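Local coordinates for protein Nrps/pks (Streptomyces albus, PDB 4OPE) that probably forms carbon–carbon bonds by decarboxylative condensation, as a ketosynthase domain of the AT-less polyketide synthase that makes oxazolomycin, at residues Gly126-His131 with Ala352-Gly357. Residues are numbered along the deposited sequence; the frame is centred on the assembly and turned at random.
Sequences GLMYGH and AESAAG
Ser354 lies against the backbone of Leu127, its CB 3.5 Å from Leu127 CA and 3.7 Å from Gly126 O. Beside it runs Met128, present as selenomethionine: CG is 4.0 Å from Ser354 CB, and the chain, extended at chi2 and bent at chi3 (-80°), brings SE within 3.8 Å of Glu353 CB. The Met128 and Glu353 side chains cross at about a right angle.

Next comes an aromatic edge against a carboxylate. Tyr129 CE2 approaches Glu353 CD to 3.6 Å near the ring plane, with the carboxylate plane turned 64° from the ring. Glu353 CG stands anti to its own carbonyl carbon (chi1 -70°), and the extended chain carries the acid to that edge. Its OE2 pairs with Lys211 in a salt bridge and accepts a hydrogen bond from Asn204 ND2, two grips that should limit its rotation.

Polar linkage between the segments runs through one water, which accepts from Tyr129 N at 3.1 Å and donates to Ser354 OG at 2.9 Å. That hydroxyl is also hydrogen-bonded to Val203 O. Within 352-357, backbone hydrogen bonds from Ala355 N to Ala352 O and from Ala356 N to Glu353 O hold the turn leading into the helix.

The sequence AESAAG belongs to a ketosynthase motif that, in relatives, carries an active-site histidine just ahead of it. The contact sets the turn just ahead of helix 356-370 against the loop leaving strand 121-126 of the thiolase-fold core; that strand lies between strands 169-173 and 197-204, while helix 210-217 packs on Tyr129 and Glu353.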
ATOM      1  N   GLY A 126       5.587   1.608  -4.286  1.00 33.70           N
ATOM      2  CA  GLY A 126       4.294   1.611  -4.979  1.00 32.45           C
ATOM      3  C   GLY A 126       4.308   0.708  -6.177  1.00 33.69           C
ATOM      4  O   GLY A 126       5.281   0.699  -6.970  1.00 32.68           O
ATOM      5  N   LEU A 127       3.230  -0.062  -6.312  1.00 35.85           N
ATOM      6  CA  LEU A 127       2.987  -0.904  -7.505  1.00 35.70           C
ATOM      7  C   LEU A 127       1.509  -0.886  -7.837  1.00 35.87           C
ATOM      8  O   LEU A 127       0.674  -0.643  -6.951  1.00 37.09           O
ATOM      9  CB  LEU A 127       3.377  -2.322  -7.208  1.00 38.24           C
ATOM     10  CG  LEU A 127       4.774  -2.547  -6.624  1.00 40.16           C
ATOM     11  CD1 LEU A 127       4.695  -2.912  -5.162  1.00 41.02           C
ATOM     12  CD2 LEU A 127       5.432  -3.693  -7.356  1.00 42.85           C
HETATM   13  N   MSE A 128       1.184  -1.108  -9.105  1.00 36.40           N
HETATM   14  CA  MSE A 128      -0.235  -1.156  -9.568  1.00 38.18           C
HETATM   15  C   MSE A 128      -0.603  -2.297 -10.492  1.00 36.05           C
HETATM   16  O   MSE A 128      -1.756  -2.479 -10.820  1.00 34.01           O
HETATM   17  CB  MSE A 128      -0.636   0.171 -10.235  1.00 38.59           C
HETATM   18  CG  MSE A 128      -0.107   0.344 -11.649  1.00 39.10           C
HETATM   19 SE   MSE A 128      -0.893   1.954 -12.516  0.74 42.43          SE
HETATM   20  CE  MSE A 128      -2.671   1.314 -13.075  1.00 39.57           C
ATOM     21  N   TYR A 129       0.373  -3.060 -10.932  1.00 35.97           N
ATOM     22  CA  TYR A 129       0.096  -4.239 -11.699  1.00 38.50           C
ATOM     23  C   TYR A 129       0.934  -5.356 -11.155  1.00 38.37           C
ATOM     24  O   TYR A 129       2.020  -5.144 -10.626  1.00 40.93           O
ATOM     25  CB  TYR A 129       0.439  -4.059 -13.175  1.00 37.93           C
ATOM     26  CG  TYR A 129      -0.400  -3.052 -13.909  1.00 37.57           C
ATOM     27  CD1 TYR A 129      -1.735  -3.252 -14.092  1.00 38.36           C
ATOM     28  CD2 TYR A 129       0.164  -1.918 -14.467  1.00 39.28           C
ATOM     29  CE1 TYR A 129      -2.519  -2.337 -14.768  1.00 38.75           C
ATOM     30  CE2 TYR A 129      -0.615  -0.987 -15.141  1.00 40.43           C
ATOM     31  CZ  TYR A 129      -1.959  -1.215 -15.295  1.00 39.63           C
ATOM     32  OH  TYR A 129      -2.746  -0.326 -15.977  1.00 42.93           O
ATOM     33  N   GLY A 130       0.427  -6.551 -11.312  1.00 37.59           N
ATOM     34  CA  GLY A 130       1.175  -7.729 -10.992  1.00 39.33           C
ATOM     35  C   GLY A 130       0.818  -8.774 -12.006  1.00 39.03           C
ATOM     36  O   GLY A 130       0.105  -9.691 -11.697  1.00 42.88           O
ATOM     37  N   HIS A 131       1.334  -8.609 -13.210  1.00 39.40           N
ATOM     38  CA  HIS A 131       1.026  -9.463 -14.301  1.00 42.35           C
ATOM     39  C   HIS A 131       1.848 -10.696 -14.447  1.00 42.46           C
ATOM     40  O   HIS A 131       1.390 -11.632 -15.093  1.00 47.13           O
ATOM     41  CB  HIS A 131       1.144  -8.699 -15.599  1.00 46.70           C
ATOM     42  CG  HIS A 131       0.066  -7.689 -15.782  1.00 47.67           C
ATOM     43  ND1 HIS A 131      -1.206  -7.867 -15.278  1.00 47.86           N
ATOM     44  CD2 HIS A 131       0.083  -6.466 -16.352  1.00 48.77           C
ATOM     45  CE1 HIS A 131      -1.941  -6.814 -15.573  1.00 49.00           C
ATOM     46  NE2 HIS A 131      -1.183  -5.948 -16.218  1.00 50.35           N
ATOM     47  N   ALA A 352       5.043   5.704 -16.972  1.00 33.83           N
ATOM     48  CA  ALA A 352       5.578   4.578 -16.238  1.00 32.68           C
ATOM     49  C   ALA A 352       4.686   4.066 -15.107  1.00 32.76           C
ATOM     50  O   ALA A 352       5.152   3.318 -14.240  1.00 32.64           O
ATOM     51  CB  ALA A 352       6.938   4.909 -15.682  1.00 32.46           C
ATOM     52  N   GLU A 353       3.434   4.459 -15.103  1.00 31.89           N
ATOM     53  CA  GLU A 353       2.426   3.821 -14.281  1.00 33.71           C
ATOM     54  C   GLU A 353       2.818   3.902 -12.841  1.00 33.35           C
ATOM     55  O   GLU A 353       2.976   4.996 -12.366  1.00 34.33           O
ATOM     56  CB  GLU A 353       2.129   2.426 -14.822  1.00 35.09           C
ATOM     57  CG  GLU A 353       1.390   2.623 -16.135  1.00 38.33           C
ATOM     58  CD  GLU A 353       1.292   1.425 -17.055  1.00 40.72           C
ATOM     59  OE1 GLU A 353       0.326   1.440 -17.840  1.00 46.26           O
ATOM     60  OE2 GLU A 353       2.123   0.510 -17.020  1.00 38.27           O
ATOM     61  N   SER A 354       3.047   2.814 -12.138  1.00 33.30           N
ATOM     62  CA  SER A 354       3.378   2.961 -10.718  1.00 35.69           C
ATOM     63  C   SER A 354       4.731   3.646 -10.436  1.00 35.40           C
ATOM     64  O   SER A 354       4.993   4.110  -9.328  1.00 37.07           O
ATOM     65  CB  SER A 354       3.288   1.616  -9.975  1.00 37.55           C
ATOM     66  OG  SER A 354       3.822   0.522 -10.728  1.00 39.17           O
ATOM     67  N   ALA A 355       5.590   3.695 -11.435  1.00 34.54           N
ATOM     68  CA  ALA A 355       6.894   4.318 -11.325  1.00 33.74           C
ATOM     69  C   ALA A 355       6.927   5.721 -11.899  1.00 32.94           C
ATOM     70  O   ALA A 355       7.954   6.357 -11.875  1.00 35.72           O
ATOM     71  CB  ALA A 355       7.926   3.448 -12.044  1.00 34.68           C
ATOM     72  N   ALA A 356       5.807   6.198 -12.411  1.00 34.83           N
ATOM     73  CA  ALA A 356       5.677   7.547 -12.989  1.00 35.40           C
ATOM     74  C   ALA A 356       6.188   8.665 -12.089  1.00 34.97           C
ATOM     75  O   ALA A 356       6.948   9.528 -12.521  1.00 36.06           O
ATOM     76  CB  ALA A 356       4.235   7.816 -13.330  1.00 35.68           C
ATOM     77  N   GLY A 357       5.772   8.628 -10.840  1.00 34.21           N
ATOM     78  CA  GLY A 357       6.216   9.599  -9.854  1.00 32.94           C
ATOM     79  C   GLY A 357       7.701   9.548  -9.608  1.00 31.66           C
ATOM     80  O   GLY A 357       8.293  10.611  -9.459  1.00 31.45           O
TER
HETATM   81  O   HOH W   1       3.312  -2.310 -11.296  1.00 30.97           O